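Local atomic coordinates of retinoic acid receptor (Platynereis dumerilii, PDB entry 6EU9), a protein that binds all-trans retinoic acid through its ligand-binding domain and probably regulates transcription in response to it. Residues E9-K14 and L178-H183; G125-T130 and A214-Q219. All blocks are in the same frame, centred on the assembly; numbering follows the deposited sequence.

Interaction 1: residues E9-K14 and L178-H183; sequences EEMVEK and LETLKH
Met11, Val12 and Thr180 meet here through aliphatic, thioether and hydroxyl groups, none of them flat, and the one ring of the two segments, that of His183, stands to the side. One face takes Glu179 O, which lies 3.3 Å above the ring plane and displaced toward the rim, while its ND1 is hydrogen-bonded to Glu8 OE2, a link back to helix 6-22. The flat carboxylate of Glu179 is engaged within its own helix: Lys182 NZ reaches OE1 at 3.1 Å from the syn side, 26° out of the carboxylate plane. The contact proper centres on Thr180, whose CA is 7.7 Å from the CA of Met11. Met11 SD approaches the hydroxyl, with 3.3 Å to Thr180 OG1, and also lies 4.0 Å from Thr180 CG2, so the sulfur spans both branches. Met11 reaches toward Thr180 because its first torsion (chi1 -156°) holds CG anti to the backbone N; the chain then bends at chi3, about the CG-SD bond. Thr180 CG2 meets Val12 CG2 at 4.1 Å, the two side chains running past each other in opposite directions. No hydrogen bond crosses the contact; the threonine hydroxyl is instead bonded to Pro176 O, one turn back in helix 167-188, which satisfies a buried polar group at an otherwise apolar junction. Met11 also touches Pro176. Val12 continues onto Tyr184 and onto Ala146 and Met150 of helix 145-156, whose Ile154 is touched by Leu178 and Leu181. Helix 6-22 thus packs against helices 167-188 and 145-156 of the mainly helical nuclear-receptor ligand-binding fold.

Interaction 2: residues G125-T130 and A214-Q219; sequences GTLTPT and AERVLQ
Ala214 and Glu215 lead up to Arg216, the residue of helix 195-222 that meets Thr126 and Leu127. The bond from Leu218 N to Ala214 O is one of the helical backbone bonds here. Glu215 then supplies a salt bridge to its neighbour, OE1 lying 2.9 Å from Arg216 NH1, at the edge of the guanidinium and in its plane. Arg216 itself leaves the helix toward the other segment and bends at chi2 (106°), which carries the guanidinium alongside Thr126 and Leu127. Leu127 covers part of one face: its CG sits 3.7 Å above the guanidinium plane, offset toward the rim, and 3.9 Å from Arg216 CD, so methylene and guanidinium share one aliphatic partner. Thr126 comes instead to the edge, its CB 3.5 Å from Arg216 NH2, with the two side chains crossing at about a right angle. Were Arg216 an alanine, Leu127 would probably lose the flat group over its CG and Glu215 its cationic mate. The guanidinium lies with one face on the buried Leu127 and its edge at Thr126, while its clear ionic bond is to Glu215 in its own helix. Glu215 probably offsets the arginine charge, and the salt bridge is likely to restrict rotation of the guanidinium, favouring the orientation in which one face meets Leu127.

In the fold
Interactions 1 and 2 lie on opposite sides of the chain's centre, about 18 and 16 Å from it, with their own centres about 33 Å apart and nearest atoms about 20 Å apart. They do not touch, but their segments alternate along the sequence, and helices 167-188 and 195-222, which carry the second segment of each, are consecutive and meet where Leu181 touches Phe196. Both contacts thus tie distant stretches into one helical sandwich. All-trans retinoic acid is bound in this domain; both contacts, as described, join one helix or loop of the domain to another, and neither description involves the bound retinoic acid.

Interaction 1: residues E9-K14 and L178-H183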
loop_
_atom_site.group_PDB
_atom_site.type_symbol
_atom_site.label_atom_id
_atom_site.label_comp_id
_atom_site.label_asym_id
_atom_site.label_seq_id
_atom_site.Cartn_x
_atom_site.Cartn_y
_atom_site.Cartn_z
ATOM N N GLU A 9 -12.720 22.558 10.169
ATOM C CA GLU A 9 -12.709 23.453 9.031
ATOM C C GLU A 9 -11.414 23.223 8.273
ATOM O O GLU A 9 -11.387 23.260 7.043
ATOM C CB GLU A 9 -12.774 24.898 9.431
ATOM C CG GLU A 9 -13.471 25.158 10.748
ATOM C CD GLU A 9 -13.799 26.627 10.920
ATOM O OE1 GLU A 9 -14.049 27.315 9.872
ATOM O OE2 GLU A 9 -13.850 27.108 12.109
ATOM N N GLU A 10 -10.362 22.926 9.058
ATOM C CA GLU A 10 -9.066 22.647 8.484
ATOM C C GLU A 10 -9.147 21.383 7.629
ATOM O O GLU A 10 -8.574 21.324 6.558
ATOM C CB GLU A 10 -8.050 22.426 9.605
ATOM C CG GLU A 10 -6.595 22.804 9.395
ATOM C CD GLU A 10 -5.756 22.724 10.709
ATOM O OE1 GLU A 10 -5.454 23.817 11.311
ATOM O OE2 GLU A 10 -5.349 21.579 11.173
ATOM N N MET A 11 -9.867 20.380 8.130
ATOM C CA MET A 11 -9.985 19.075 7.549
ATOM C C MET A 11 -10.740 19.146 6.255
ATOM O O MET A 11 -10.351 18.561 5.240
ATOM C CB MET A 11 -10.709 18.146 8.480
ATOM C CG MET A 11 -10.370 16.702 8.216
ATOM S SD MET A 11 -11.518 15.748 9.224
ATOM C CE MET A 11 -10.492 15.372 10.700
ATOM N N VAL A 12 -11.811 19.899 6.239
ATOM C CA VAL A 12 -12.496 20.152 4.999
ATOM C C VAL A 12 -11.518 20.687 3.971
ATOM O O VAL A 12 -11.380 20.091 2.913
ATOM C CB VAL A 12 -13.674 21.068 5.172
ATOM C CG1 VAL A 12 -14.308 21.281 3.833
ATOM C CG2 VAL A 12 -14.650 20.447 6.159
ATOM N N GLU A 13 -10.761 21.699 4.342
ATOM C CA GLU A 13 -9.864 22.372 3.401
ATOM C C GLU A 13 -8.807 21.427 2.850
ATOM O O GLU A 13 -8.483 21.441 1.690
ATOM C CB GLU A 13 -9.279 23.654 3.972
ATOM C CG GLU A 13 -10.309 24.742 4.174
ATOM C CD GLU A 13 -9.695 26.067 4.634
ATOM O OE1 GLU A 13 -8.830 26.539 3.848
ATOM O OE2 GLU A 13 -10.049 26.638 5.744
ATOM N N LYS A 14 -8.282 20.601 3.700
ATOM C CA LYS A 14 -7.305 19.593 3.339
ATOM C C LYS A 14 -7.904 18.587 2.369
ATOM O O LYS A 14 -7.283 18.267 1.372
ATOM C CB LYS A 14 -6.740 18.872 4.592
ATOM C CG LYS A 14 -5.477 19.472 5.134
ATOM C CD LYS A 14 -5.502 19.243 6.638
ATOM C CE LYS A 14 -4.342 19.960 7.354
ATOM N NZ LYS A 14 -4.284 19.417 8.750
ATOM N N LEU A 178 -16.181 11.361 9.549
ATOM C CA LEU A 178 -17.587 11.210 9.663
ATOM C C LEU A 178 -18.219 12.310 10.486
ATOM O O LEU A 178 -19.225 12.905 10.080
ATOM C CB LEU A 178 -17.898 9.867 10.285
ATOM C CG LEU A 178 -17.583 8.714 9.330
ATOM C CD1 LEU A 178 -17.392 7.399 10.086
ATOM C CD2 LEU A 178 -18.697 8.727 8.239
ATOM N N GLU A 179 -17.619 12.627 11.632
ATOM C CA GLU A 179 -18.151 13.678 12.467
ATOM C C GLU A 179 -18.063 15.024 11.739
ATOM O O GLU A 179 -18.979 15.821 11.761
ATOM C CB GLU A 179 -17.441 13.660 13.803
ATOM C CG GLU A 179 -18.234 14.341 14.888
ATOM C CD GLU A 179 -19.587 13.720 15.219
ATOM O OE1 GLU A 179 -19.940 12.621 14.674
ATOM O OE2 GLU A 179 -20.299 14.345 16.051
ATOM N N THR A 180 -16.950 15.207 11.054
ATOM C CA THR A 180 -16.687 16.421 10.290
ATOM C C THR A 180 -17.660 16.563 9.162
ATOM O O THR A 180 -18.141 17.682 8.924
ATOM C CB THR A 180 -15.296 16.400 9.687
ATOM O OG1 THR A 180 -14.412 16.106 10.764
ATOM C CG2 THR A 180 -14.972 17.685 9.143
ATOM N N LEU A 181 -17.904 15.476 8.404
ATOM C CA LEU A 181 -18.888 15.518 7.335
ATOM C C LEU A 181 -20.276 15.920 7.891
ATOM O O LEU A 181 -20.881 16.784 7.315
ATOM C CB LEU A 181 -18.938 14.239 6.517
ATOM C CG LEU A 181 -20.074 14.199 5.441
ATOM C CD1 LEU A 181 -19.860 15.176 4.276
ATOM C CD2 LEU A 181 -20.211 12.750 4.961
ATOM N N LYS A 182 -20.610 15.376 9.067
ATOM C CA LYS A 182 -21.879 15.679 9.704
ATOM C C LYS A 182 -22.080 17.143 9.981
ATOM O O LYS A 182 -23.126 17.710 9.686
ATOM C CB LYS A 182 -22.090 14.873 10.989
ATOM C CG LYS A 182 -23.348 15.266 11.776
ATOM C CD LYS A 182 -23.857 14.293 12.795
ATOM C CE LYS A 182 -22.799 13.964 13.806
ATOM N NZ LYS A 182 -23.058 12.840 14.751
ATOM N N HIS A 183 -21.104 17.747 10.608
ATOM C CA HIS A 183 -21.152 19.150 11.009
ATOM C C HIS A 183 -21.155 19.989 9.766
ATOM O O HIS A 183 -21.826 20.986 9.721
ATOM C CB HIS A 183 -19.932 19.484 11.893
ATOM C CG HIS A 183 -19.935 18.760 13.204
ATOM N ND1 HIS A 183 -18.786 18.475 13.905
ATOM C CD2 HIS A 183 -20.960 18.272 13.948
ATOM C CE1 HIS A 183 -19.093 17.853 15.031
ATOM N NE2 HIS A 183 -20.409 17.705 15.076
#

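Interaction 2: residues G125-T130 and A214-Q219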
loop_
_atom_site.group_PDB
_atom_site.type_symbol
_atom_site.label_atom_id
_atom_site.label_comp_id
_atom_site.label_asym_id
_atom_site.label_seq_id
_atom_site.Cartn_x
_atom_site.Cartn_y
_atom_site.Cartn_z
ATOM N N GLY A 125 -23.334 0.141 -20.844
ATOM C CA GLY A 125 -24.324 -0.901 -21.066
ATOM C C GLY A 125 -25.495 -0.886 -20.101
ATOM O O GLY A 125 -26.140 0.161 -19.978
ATOM N N THR A 126 -25.732 -2.002 -19.404
ATOM C CA THR A 126 -26.957 -2.128 -18.590
ATOM C C THR A 126 -26.885 -1.336 -17.266
ATOM O O THR A 126 -27.906 -1.085 -16.627
ATOM C CB THR A 126 -27.357 -3.598 -18.263
ATOM O OG1 THR A 126 -26.648 -4.567 -19.061
ATOM C CG2 THR A 126 -28.877 -3.749 -18.393
ATOM N N LEU A 127 -25.673 -0.946 -16.872
ATOM C CA LEU A 127 -25.474 -0.183 -15.658
ATOM C C LEU A 127 -25.883 1.262 -15.808
ATOM O O LEU A 127 -26.366 1.904 -14.847
ATOM C CB LEU A 127 -23.993 -0.194 -15.250
ATOM C CG LEU A 127 -23.378 -1.038 -14.142
ATOM C CD1 LEU A 127 -22.107 -0.339 -13.765
ATOM C CD2 LEU A 127 -24.265 -1.184 -12.926
ATOM N N THR A 128 -25.682 1.790 -17.011
ATOM C CA THR A 128 -25.921 3.207 -17.367
ATOM C C THR A 128 -27.198 3.831 -16.778
ATOM O O THR A 128 -27.140 4.917 -16.211
ATOM C CB THR A 128 -25.993 3.424 -18.900
ATOM O OG1 THR A 128 -25.290 2.398 -19.595
ATOM C CG2 THR A 128 -25.440 4.731 -19.263
ATOM N N PRO A 129 -28.327 3.123 -16.867
ATOM C CA PRO A 129 -29.474 3.699 -16.198
ATOM C C PRO A 129 -29.267 3.854 -14.698
ATOM O O PRO A 129 -29.584 4.868 -14.141
ATOM C CB PRO A 129 -30.625 2.731 -16.531
ATOM C CG PRO A 129 -29.967 1.459 -17.034
ATOM C CD PRO A 129 -28.550 1.762 -17.379
ATOM N N THR A 130 -28.731 2.847 -14.061
ATOM C CA THR A 130 -28.570 2.876 -12.591
ATOM C C THR A 130 -27.512 3.915 -12.133
ATOM O O THR A 130 -27.661 4.524 -11.091
ATOM C CB THR A 130 -28.287 1.461 -12.080
ATOM O OG1 THR A 130 -27.564 0.760 -13.133
ATOM C CG2 THR A 130 -29.629 0.753 -11.963
ATOM N N ALA A 214 -17.791 -3.748 -11.229
ATOM C CA ALA A 214 -16.632 -4.621 -11.298
ATOM C C ALA A 214 -16.898 -5.750 -12.265
ATOM O O ALA A 214 -16.031 -6.116 -13.035
ATOM C CB ALA A 214 -16.258 -5.158 -9.901
ATOM N N GLU A 215 -18.141 -6.245 -12.255
ATOM C CA GLU A 215 -18.518 -7.383 -13.063
ATOM C C GLU A 215 -18.293 -6.989 -14.496
ATOM O O GLU A 215 -17.727 -7.764 -15.275
ATOM C CB GLU A 215 -19.970 -7.729 -12.909
ATOM C CG GLU A 215 -20.464 -8.140 -11.566
ATOM C CD GLU A 215 -21.982 -7.935 -11.468
ATOM O OE1 GLU A 215 -22.702 -7.311 -12.347
ATOM O OE2 GLU A 215 -22.507 -8.433 -10.473
ATOM N N ARG A 216 -18.736 -5.793 -14.875
ATOM C CA ARG A 216 -18.524 -5.353 -16.233
ATOM C C ARG A 216 -17.052 -5.161 -16.586
ATOM O O ARG A 216 -16.668 -5.524 -17.664
ATOM C CB ARG A 216 -19.309 -4.094 -16.556
ATOM C CG ARG A 216 -20.684 -4.277 -17.131
ATOM C CD ARG A 216 -21.642 -3.934 -16.012
ATOM N NE ARG A 216 -23.047 -4.113 -16.316
ATOM C CZ ARG A 216 -23.906 -4.805 -15.560
ATOM N NH1 ARG A 216 -23.536 -5.413 -14.441
ATOM N NH2 ARG A 216 -25.171 -4.917 -15.931
ATOM N N VAL A 217 -16.258 -4.726 -15.630
ATOM C CA VAL A 217 -14.834 -4.410 -15.851
ATOM C C VAL A 217 -14.085 -5.690 -16.214
ATOM O O VAL A 217 -13.255 -5.691 -17.122
ATOM C CB VAL A 217 -14.164 -3.789 -14.574
ATOM C CG1 VAL A 217 -12.747 -3.393 -14.888
ATOM C CG2 VAL A 217 -14.890 -2.594 -14.070
ATOM N N LEU A 218 -14.420 -6.793 -15.532
ATOM C CA LEU A 218 -13.743 -8.027 -15.759
ATOM C C LEU A 218 -13.977 -8.567 -17.158
ATOM O O LEU A 218 -13.008 -8.895 -17.837
ATOM C CB LEU A 218 -14.027 -9.029 -14.675
ATOM C CG LEU A 218 -12.767 -8.950 -13.756
ATOM C CD1 LEU A 218 -12.728 -7.710 -12.823
ATOM C CD2 LEU A 218 -12.422 -10.224 -12.960
ATOM N N GLN A 219 -15.222 -8.601 -17.599
ATOM C CA GLN A 219 -15.562 -9.043 -18.964
ATOM C C GLN A 219 -14.853 -8.149 -20.001
ATOM O O GLN A 219 -14.285 -8.647 -20.959
ATOM C CB GLN A 219 -17.083 -8.958 -19.150
ATOM C CG GLN A 219 -17.889 -9.504 -17.981
ATOM C CD GLN A 219 -18.208 -10.986 -18.109
ATOM O OE1 GLN A 219 -19.033 -11.388 -18.936
ATOM N NE2 GLN A 219 -17.571 -11.801 -17.296
#